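Long-range contacts in putative major capsid protein (Cafeteriavirus-dependent mavirus, PDB 6G44), which probably builds the outer protein shell of the virophage mavirus, as a double jelly-roll major capsid protein that packs in trimers: residues Phe101-Ser106 and Val202-Val207; Val111-Gly116 and Leu225-Val230; Ile357-Lys362 and Met450-Thr455. One frame throughout, in Å; residues are numbered along the deposited sequence.

Contact 1 of 3, residues Phe101-Ser106 and Val202-Val207; sequences FPVNRS and VDEALV
Glu204 and Asn104 carry a buried polar contact between a single short helical turn at 102-105 and the end of strand 195-205, in the N-terminal half of the capsid protein. The carboxylate of Glu204 lies at the start of the helix. Glu204 OE2 accepts from the backbone N of Asn104 at 3.0 Å, and this donor comes from above the carboxylate plane. Glu204 OE2 takes a second bond from Asn104 ND2 at 2.8 Å, on its anti lone pair. OE1 receives a weak bond from Val103 N. Glu204 reaches the helix because CG stands anti to the backbone N (chi1 -180°) and the chain stays extended beyond it. The first-turn N-H groups would probably favour a charged carboxylate here.

Asn104 uses both ends of its amide. Asn104 ND2 also donates to Ala205 O, 2.8 Å away and almost in the amide plane. Asn104 OD1 accepts from Val207 N at 2.9 Å, with the donor tilted from the carbonyl plane. These two bonds tie the strand end and the chain beyond it to the helix. The third, to Glu204, helps fix how the amide is turned. The amide and carboxylate planes are 34° apart.

Apolar contacts flank the bonds. Val103 CG2 rests on Val202 CG1 at 3.9 Å. Val103 CB lies against the Glu204 carboxylate. Phe101 CB touches Glu204 OE2, which lies near the plane of the ring at its edge.

Ser143 OG gives Glu204 OE1 a further hydrogen bond. Helices 123-130 and 136-142 pack on Phe101, Asn104 and Val207, while Val103 and Val202 touch strand 74-84.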
loop_
_atom_site.group_PDB
_atom_site.type_symbol
_atom_site.label_atom_id
_atom_site.label_comp_id
_atom_site.label_asym_id
_atom_site.label_seq_id
_atom_site.Cartn_x
_atom_site.Cartn_y
_atom_site.Cartn_z
ATOM N N PHE C 101 -20.147 -1.756 2.228
ATOM C CA PHE C 101 -20.767 -2.964 1.633
ATOM C C PHE C 101 -22.297 -2.855 1.630
ATOM O O PHE C 101 -22.990 -3.697 2.210
ATOM C CB PHE C 101 -20.277 -4.258 2.304
ATOM C CG PHE C 101 -18.780 -4.300 2.423
ATOM C CD1 PHE C 101 -18.041 -4.672 1.337
ATOM C CD2 PHE C 101 -18.135 -3.862 3.569
ATOM C CE1 PHE C 101 -16.670 -4.639 1.364
ATOM C CE2 PHE C 101 -16.741 -3.805 3.602
ATOM C CZ PHE C 101 -16.014 -4.191 2.496
ATOM N N PRO C 102 -22.796 -1.801 0.989
ATOM C CA PRO C 102 -24.247 -1.506 1.141
ATOM C C PRO C 102 -25.171 -2.548 0.538
ATOM O O PRO C 102 -26.314 -2.680 1.001
ATOM C CB PRO C 102 -24.405 -0.160 0.445
ATOM C CG PRO C 102 -23.300 -0.145 -0.567
ATOM C CD PRO C 102 -22.135 -0.819 0.112
ATOM N N VAL C 103 -24.718 -3.278 -0.467
ATOM C CA VAL C 103 -25.540 -4.353 -1.036
ATOM C C VAL C 103 -25.628 -5.497 -0.061
ATOM O O VAL C 103 -26.730 -5.933 0.283
ATOM C CB VAL C 103 -25.068 -4.798 -2.423
ATOM C CG1 VAL C 103 -25.786 -6.064 -2.906
ATOM C CG2 VAL C 103 -25.219 -3.651 -3.406
ATOM N N ASN C 104 -24.503 -6.019 0.415
ATOM C CA ASN C 104 -24.573 -7.162 1.338
ATOM C C ASN C 104 -25.177 -6.788 2.705
ATOM O O ASN C 104 -25.847 -7.628 3.331
ATOM C CB ASN C 104 -23.213 -7.862 1.445
ATOM C CG ASN C 104 -22.893 -8.633 0.198
ATOM O OD1 ASN C 104 -23.406 -9.729 -0.003
ATOM N ND2 ASN C 104 -22.010 -8.070 -0.660
ATOM N N ARG C 105 -25.001 -5.541 3.140
ATOM C CA ARG C 105 -25.667 -5.050 4.359
ATOM C C ARG C 105 -27.184 -5.119 4.271
ATOM O O ARG C 105 -27.855 -5.199 5.303
ATOM C CB ARG C 105 -25.304 -3.599 4.653
ATOM C CG ARG C 105 -24.000 -3.398 5.392
ATOM C CD ARG C 105 -23.798 -1.928 5.788
ATOM N NE ARG C 105 -24.911 -1.336 6.524
ATOM C CZ ARG C 105 -25.050 -1.316 7.859
ATOM N NH1 ARG C 105 -26.118 -0.710 8.413
ATOM N NH2 ARG C 105 -24.146 -1.894 8.650
ATOM N N SER C 106 -27.684 -5.053 3.045
ATOM C CA SER C 106 -29.132 -5.003 2.766
ATOM C C SER C 106 -29.747 -6.389 2.578
ATOM O O SER C 106 -30.930 -6.464 2.207
ATOM C CB SER C 106 -29.363 -4.165 1.522
ATOM O OG SER C 106 -29.015 -2.810 1.751
ATOM N N VAL C 202 -24.767 0.930 -7.687
ATOM C CA VAL C 202 -23.689 0.143 -7.015
ATOM C C VAL C 202 -23.678 -1.265 -7.578
ATOM O O VAL C 202 -24.745 -1.911 -7.632
ATOM C CB VAL C 202 -23.904 0.065 -5.492
ATOM C CG1 VAL C 202 -22.887 -0.859 -4.823
ATOM C CG2 VAL C 202 -23.864 1.462 -4.900
ATOM N N ASP C 203 -22.495 -1.764 -7.951
ATOM C CA ASP C 203 -22.288 -3.127 -8.495
ATOM C C ASP C 203 -21.351 -3.829 -7.500
ATOM O O ASP C 203 -20.145 -3.527 -7.487
ATOM C CB ASP C 203 -21.674 -3.020 -9.906
ATOM C CG ASP C 203 -21.436 -4.353 -10.600
ATOM O OD1 ASP C 203 -21.307 -5.381 -9.922
ATOM O OD2 ASP C 203 -21.342 -4.367 -11.877
ATOM N N GLU C 204 -21.882 -4.746 -6.706
ATOM C CA GLU C 204 -21.175 -5.375 -5.573
ATOM C C GLU C 204 -21.292 -6.908 -5.660
ATOM O O GLU C 204 -22.359 -7.443 -5.994
ATOM C CB GLU C 204 -21.793 -4.848 -4.268
ATOM C CG GLU C 204 -21.184 -5.377 -2.979
ATOM C CD GLU C 204 -21.610 -4.591 -1.749
ATOM O OE1 GLU C 204 -21.681 -3.340 -1.836
ATOM O OE2 GLU C 204 -21.876 -5.232 -0.698
ATOM N N ALA C 205 -20.202 -7.637 -5.408
ATOM C CA ALA C 205 -20.231 -9.086 -5.384
ATOM C C ALA C 205 -21.172 -9.578 -4.287
ATOM O O ALA C 205 -21.139 -9.051 -3.160
ATOM C CB ALA C 205 -18.833 -9.639 -5.158
ATOM N N LEU C 206 -21.997 -10.580 -4.594
ATOM C CA LEU C 206 -22.831 -11.201 -3.567
ATOM C C LEU C 206 -22.007 -12.105 -2.665
ATOM O O LEU C 206 -21.324 -12.996 -3.181
ATOM C CB LEU C 206 -23.924 -12.036 -4.235
ATOM C CG LEU C 206 -24.883 -12.780 -3.309
ATOM C CD1 LEU C 206 -25.603 -11.878 -2.333
ATOM C CD2 LEU C 206 -25.896 -13.553 -4.160
ATOM N N VAL C 207 -22.109 -11.911 -1.335
ATOM C CA VAL C 207 -21.435 -12.739 -0.340
ATOM C C VAL C 207 -22.446 -13.727 0.223
ATOM O O VAL C 207 -23.154 -13.451 1.202
ATOM C CB VAL C 207 -20.827 -11.851 0.762
ATOM C CG1 VAL C 207 -20.164 -12.661 1.860
ATOM C CG2 VAL C 207 -19.835 -10.890 0.117
#

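Contact 2 of 3, residues Val111-Gly116 and Leu225-Val230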
loop_
_atom_site.group_PDB
_atom_site.type_symbol
_atom_site.label_atom_id
_atom_site.label_comp_id
_atom_site.label_asym_id
_atom_site.label_seq_id
_atom_site.Cartn_x
_atom_site.Cartn_y
_atom_site.Cartn_z
ATOM N N VAL C 111 -30.869 -17.419 -0.362
ATOM C CA VAL C 111 -30.901 -18.817 -0.726
ATOM C C VAL C 111 -30.483 -18.941 -2.181
ATOM O O VAL C 111 -31.061 -18.305 -3.058
ATOM C CB VAL C 111 -32.293 -19.458 -0.524
ATOM C CG1 VAL C 111 -32.254 -20.918 -0.925
ATOM C CG2 VAL C 111 -32.727 -19.304 0.926
ATOM N N ILE C 112 -29.448 -19.736 -2.425
ATOM C CA ILE C 112 -29.020 -20.044 -3.780
ATOM C C ILE C 112 -29.344 -21.508 -4.075
ATOM O O ILE C 112 -29.082 -22.375 -3.254
ATOM C CB ILE C 112 -27.521 -19.719 -3.990
ATOM C CG1 ILE C 112 -27.307 -18.210 -3.805
ATOM C CG2 ILE C 112 -27.069 -20.184 -5.387
ATOM C CD1 ILE C 112 -25.862 -17.735 -3.955
ATOM N N ASN C 113 -29.969 -21.739 -5.229
ATOM C CA ASN C 113 -30.280 -23.077 -5.729
ATOM C C ASN C 113 -29.428 -23.342 -6.957
ATOM O O ASN C 113 -29.517 -22.614 -7.958
ATOM C CB ASN C 113 -31.773 -23.146 -6.054
ATOM C CG ASN C 113 -32.226 -24.521 -6.518
ATOM O OD1 ASN C 113 -31.510 -25.232 -7.205
ATOM N ND2 ASN C 113 -33.464 -24.870 -6.176
ATOM N N MET C 114 -28.578 -24.344 -6.868
ATOM C CA MET C 114 -27.859 -24.882 -8.022
ATOM C C MET C 114 -28.306 -26.329 -8.247
ATOM O O MET C 114 -28.043 -27.202 -7.424
ATOM C CB MET C 114 -26.350 -24.783 -7.807
ATOM C CG MET C 114 -25.874 -23.341 -7.755
ATOM S SD MET C 114 -24.058 -23.312 -7.665
ATOM C CE MET C 114 -23.772 -21.531 -7.753
ATOM N N ASN C 115 -28.931 -26.562 -9.397
ATOM C CA ASN C 115 -29.382 -27.930 -9.785
ATOM C C ASN C 115 -30.156 -28.678 -8.695
ATOM O O ASN C 115 -29.978 -29.891 -8.485
ATOM C CB ASN C 115 -28.206 -28.734 -10.345
ATOM C CG ASN C 115 -27.675 -28.144 -11.642
ATOM O OD1 ASN C 115 -28.339 -27.306 -12.266
ATOM N ND2 ASN C 115 -26.439 -28.496 -11.998
ATOM N N GLY C 116 -30.998 -27.939 -7.990
ATOM C CA GLY C 116 -31.805 -28.498 -6.923
ATOM C C GLY C 116 -31.226 -28.474 -5.519
ATOM O O GLY C 116 -31.953 -28.756 -4.573
ATOM N N LEU C 225 -25.261 -24.969 -14.777
ATOM C CA LEU C 225 -26.323 -24.567 -13.844
ATOM C C LEU C 225 -27.693 -24.574 -14.502
ATOM O O LEU C 225 -28.295 -23.573 -14.837
ATOM C CB LEU C 225 -25.986 -23.221 -13.215
ATOM C CG LEU C 225 -24.666 -23.141 -12.465
ATOM C CD1 LEU C 225 -24.527 -21.730 -11.874
ATOM C CD2 LEU C 225 -24.508 -24.174 -11.364
ATOM N N ASN C 226 -28.192 -25.790 -14.670
ATOM C CA ASN C 226 -29.449 -26.034 -15.334
ATOM C C ASN C 226 -30.659 -25.607 -14.497
ATOM O O ASN C 226 -31.679 -25.215 -15.037
ATOM C CB ASN C 226 -29.454 -27.538 -15.684
ATOM C CG ASN C 226 -30.524 -27.920 -16.643
ATOM O OD1 ASN C 226 -30.760 -27.261 -17.655
ATOM N ND2 ASN C 226 -31.195 -28.979 -16.312
ATOM N N THR C 227 -30.537 -25.644 -13.164
ATOM C CA THR C 227 -31.371 -24.857 -12.269
ATOM C C THR C 227 -30.449 -23.852 -11.585
ATOM O O THR C 227 -29.414 -24.249 -11.046
ATOM C CB THR C 227 -32.050 -25.728 -11.205
ATOM O OG1 THR C 227 -32.832 -26.739 -11.863
ATOM C CG2 THR C 227 -32.955 -24.923 -10.312
ATOM N N PHE C 228 -30.830 -22.581 -11.630
ATOM C CA PHE C 228 -30.027 -21.535 -10.965
ATOM C C PHE C 228 -30.976 -20.473 -10.449
ATOM O O PHE C 228 -31.553 -19.719 -11.209
ATOM C CB PHE C 228 -28.995 -20.968 -11.935
ATOM C CG PHE C 228 -28.050 -19.931 -11.330
ATOM C CD1 PHE C 228 -27.567 -20.058 -10.012
ATOM C CD2 PHE C 228 -27.620 -18.868 -12.098
ATOM C CE1 PHE C 228 -26.699 -19.102 -9.484
ATOM C CE2 PHE C 228 -26.742 -17.912 -11.564
ATOM C CZ PHE C 228 -26.286 -18.051 -10.265
ATOM N N LYS C 229 -31.181 -20.469 -9.140
ATOM C CA LYS C 229 -32.038 -19.459 -8.521
ATOM C C LYS C 229 -31.263 -18.752 -7.427
ATOM O O LYS C 229 -30.512 -19.395 -6.701
ATOM C CB LYS C 229 -33.324 -20.051 -7.918
ATOM C CG LYS C 229 -34.092 -20.927 -8.884
ATOM C CD LYS C 229 -35.347 -21.510 -8.220
ATOM C CE LYS C 229 -35.857 -22.697 -8.997
ATOM N NZ LYS C 229 -37.133 -23.179 -8.413
ATOM N N VAL C 230 -31.480 -17.449 -7.327
ATOM C CA VAL C 230 -30.868 -16.638 -6.262
ATOM C C VAL C 230 -32.039 -15.883 -5.652
ATOM O O VAL C 230 -32.631 -15.021 -6.305
ATOM C CB VAL C 230 -29.777 -15.704 -6.793
ATOM C CG1 VAL C 230 -29.269 -14.759 -5.707
ATOM C CG2 VAL C 230 -28.623 -16.532 -7.368
#
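Two antiparallel neighbours of the jelly-roll sheet, strands 110-114 and 222-235, meet here; at the end of the first, Asn115 carries the pairing on. The axes of strands 111-114 and 228-230 are 4.7 Å apart and run at 178° to each other. Asn113 and Lys229 form the hydrogen-bonded pair, with Asn113 N to Lys229 O at 2.8 Å and Lys229 N to Asn113 O at 3.0 Å. Ile112 with Val230 and Met114 with Phe228 are non-hydrogen-bonded pairs.

Beyond Met114 the chain turns, but the backbone N of Asn115 still donates to Thr227 O. Asn115 OD1 then acts in place of a backbone carbonyl and accepts from Thr227 N at 2.9 Å, nearly straight at 170°. CG of Asn115 sits beside its own backbone N (chi1 -65°), which brings OD1 round to the Thr227 side. ND2 is held by Asn224 O and Gly486 O. Asn113 OD1 accepts from Gly116 N, three residues on, in an Asx motif. Thr227 CG2 lies against this OD1.

The face bearing Ile112, Met114, Phe228 and Val230 is buried. Leu225 CD1 sits over the centre of the Phe228 ring, 3.9 Å above its plane. Leu225 CD2 touches Met114 SD at 3.8 Å. Met114 runs alongside Phe228, with Met114 CE 4.2 Å from Phe228 CE1. Phe488 of strand 488-492 packs on Met114 and Leu225.

Strands 110-114 and 117-121 form a beta-hairpin, with Asn115 and Gly116 in its turn. Strand 110-114 thus lies between 117-121 and 222-235 in the large antiparallel sheet, consistent with one jelly-roll of this double jelly-roll protein.

Contact 3 of 3, residues Ile357-Lys362 and Met450-Thr455; sequences IGLEIK and MQVQAT
Ile357-Lys362 and Met450-Thr455 run antiparallel at 170°, with their axes 4.7 Å apart. Their sheet, of strands 319-328, 448-457, 355-363 and 366-369, falls in the family's C-terminal domain range and is consistent with the second jelly-roll. A classic beta bulge marks one end. There Ile357 N and Gly358 N both donate to Thr455 O, at 2.8 and 3.2 Å. Regular pairing follows through Glu360 with Gln453 and Lys362 with Gln451.

Leu359, Ile361, Val452 and Ala454 share the buried face. Ile361 and Val452 stand next to each other, and Ile361 CD1 meets Val452 CG2 at 3.8 Å. Leu359 CD1 reaches across to Val452 CG1. Ile426 and Phe428 of strand 425-428 pack on this face, and helix 375-384 adds Leu378 against Leu359.

The other face is more polar. Gln453 CG lies anti to its backbone N (chi1 175°), which carries the side chain alongside Glu360. Gln453 OE1 lies over Glu360 CD at 3.4 Å, a plain contact between acceptor groups, with amide and carboxylate planes 44° apart. Gln451 NE2 is bonded to Thr323 O of the neighbouring strand, and Lys362 NZ to Asp364 O. At the bulge, Ile357 CG1 packs on Thr455 CG2. A water donates to two carbonyls on opposite strands, Glu360 O at 3.1 Å and Gln451 O at 3.3 Å.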
loop_
_atom_site.group_PDB
_atom_site.type_symbol
_atom_site.label_atom_id
_atom_site.label_comp_id
_atom_site.label_asym_id
_atom_site.label_seq_id
_atom_site.Cartn_x
_atom_site.Cartn_y
_atom_site.Cartn_z
ATOM N N ILE C 357 -12.231 -5.414 26.680
ATOM C CA ILE C 357 -11.006 -5.243 27.472
ATOM C C ILE C 357 -10.556 -6.541 28.139
ATOM O O ILE C 357 -9.434 -6.606 28.642
ATOM C CB ILE C 357 -11.157 -4.119 28.541
ATOM C CG1 ILE C 357 -12.216 -4.476 29.582
ATOM C CG2 ILE C 357 -11.478 -2.778 27.870
ATOM C CD1 ILE C 357 -12.185 -3.568 30.799
ATOM N N GLY C 358 -11.408 -7.573 28.118
ATOM C CA GLY C 358 -11.060 -8.866 28.673
ATOM C C GLY C 358 -11.866 -9.970 28.040
ATOM O O GLY C 358 -12.994 -9.750 27.610
ATOM N N LEU C 359 -11.240 -11.137 27.936
ATOM C CA LEU C 359 -11.855 -12.310 27.367
ATOM C C LEU C 359 -11.442 -13.521 28.172
ATOM O O LEU C 359 -10.267 -13.661 28.482
ATOM C CB LEU C 359 -11.402 -12.441 25.904
ATOM C CG LEU C 359 -12.178 -13.363 24.997
ATOM C CD1 LEU C 359 -13.632 -12.933 24.853
ATOM C CD2 LEU C 359 -11.492 -13.401 23.638
ATOM N N GLU C 360 -12.401 -14.371 28.534
ATOM C CA GLU C 360 -12.092 -15.665 29.148
ATOM C C GLU C 360 -12.903 -16.745 28.442
ATOM O O GLU C 360 -14.108 -16.607 28.277
ATOM C CB GLU C 360 -12.386 -15.647 30.654
ATOM C CG GLU C 360 -11.535 -14.621 31.398
ATOM C CD GLU C 360 -11.624 -14.700 32.917
ATOM O OE1 GLU C 360 -11.170 -13.715 33.571
ATOM O OE2 GLU C 360 -12.111 -15.714 33.458
ATOM N N ILE C 361 -12.207 -17.810 28.040
ATOM C CA ILE C 361 -12.772 -18.903 27.266
ATOM C C ILE C 361 -12.711 -20.203 28.103
ATOM O O ILE C 361 -11.701 -20.494 28.705
ATOM C CB ILE C 361 -12.000 -19.163 25.957
ATOM C CG1 ILE C 361 -11.712 -17.878 25.162
ATOM C CG2 ILE C 361 -12.765 -20.184 25.102
ATOM C CD1 ILE C 361 -12.929 -17.164 24.666
ATOM N N LYS C 362 -13.819 -20.944 28.122
ATOM C CA LYS C 362 -13.857 -22.315 28.672
ATOM C C LYS C 362 -14.083 -23.255 27.502
ATOM O O LYS C 362 -14.979 -23.010 26.706
ATOM C CB LYS C 362 -14.994 -22.440 29.670
ATOM C CG LYS C 362 -15.345 -23.867 30.076
ATOM C CD LYS C 362 -16.421 -23.840 31.160
ATOM C CE LYS C 362 -16.775 -25.236 31.655
ATOM N NZ LYS C 362 -17.287 -26.116 30.558
ATOM N N MET C 450 -18.210 -24.952 24.695
ATOM C CA MET C 450 -17.499 -23.687 24.896
ATOM C C MET C 450 -18.386 -22.673 25.617
ATOM O O MET C 450 -19.570 -22.571 25.353
ATOM C CB MET C 450 -17.050 -23.123 23.541
ATOM C CG MET C 450 -16.276 -21.803 23.639
ATOM S SD MET C 450 -15.845 -21.053 22.037
ATOM C CE MET C 450 -14.391 -21.984 21.702
ATOM N N GLN C 451 -17.759 -21.858 26.467
ATOM C CA GLN C 451 -18.394 -20.714 27.061
ATOM C C GLN C 451 -17.419 -19.539 26.917
ATOM O O GLN C 451 -16.212 -19.712 27.075
ATOM C CB GLN C 451 -18.679 -20.999 28.542
ATOM C CG GLN C 451 -19.507 -19.955 29.264
ATOM C CD GLN C 451 -20.103 -20.503 30.558
ATOM O OE1 GLN C 451 -19.390 -21.079 31.374
ATOM N NE2 GLN C 451 -21.405 -20.340 30.735
ATOM N N VAL C 452 -17.966 -18.375 26.589
ATOM C CA VAL C 452 -17.175 -17.144 26.395
ATOM C C VAL C 452 -17.664 -16.059 27.339
ATOM O O VAL C 452 -18.840 -15.733 27.333
ATOM C CB VAL C 452 -17.290 -16.670 24.929
ATOM C CG1 VAL C 452 -16.616 -15.317 24.722
ATOM C CG2 VAL C 452 -16.677 -17.724 24.005
ATOM N N GLN C 453 -16.739 -15.493 28.118
ATOM C CA GLN C 453 -16.992 -14.320 28.960
ATOM C C GLN C 453 -16.255 -13.134 28.322
ATOM O O GLN C 453 -15.068 -13.268 28.039
ATOM C CB GLN C 453 -16.445 -14.569 30.362
ATOM C CG GLN C 453 -16.535 -13.369 31.296
ATOM C CD GLN C 453 -15.683 -13.515 32.529
ATOM O OE1 GLN C 453 -14.572 -12.998 32.591
ATOM N NE2 GLN C 453 -16.180 -14.280 33.504
ATOM N N ALA C 454 -16.949 -12.031 28.092
ATOM C CA ALA C 454 -16.333 -10.803 27.585
ATOM C C ALA C 454 -16.558 -9.694 28.595
ATOM O O ALA C 454 -17.687 -9.516 29.050
ATOM C CB ALA C 454 -16.947 -10.392 26.257
ATOM N N THR C 455 -15.500 -8.953 28.909
ATOM C CA THR C 455 -15.571 -7.741 29.709
ATOM C C THR C 455 -15.373 -6.567 28.752
ATOM O O THR C 455 -14.432 -6.585 27.929
ATOM C CB THR C 455 -14.497 -7.761 30.819
ATOM O OG1 THR C 455 -14.608 -8.980 31.585
ATOM C CG2 THR C 455 -14.652 -6.577 31.741
HETATM O O HOH W 1 -15.554 -18.609 30.080
#

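In the fold
Contacts 1 and 2 lie in the N-terminal half of the chain and contact 3 in the C-terminal half. The centres of contacts 1 and 2 are about 20 Å apart. Both reach the same antiparallel sheet, and they touch where Leu206 CD2 packs on Val230 CG1 and Ile112 CD1. Their segments alternate along the chain: helix 102-105 leads to strand 110-114, and strand 195-205 to strand 222-235. Contact 3 follows in series, in a separate four-stranded sheet. Its centre is about 32 Å from the centre of contact 1 and about 40 Å from that of contact 2, and it touches neither. This separation is consistent with two jelly-roll units in one chain.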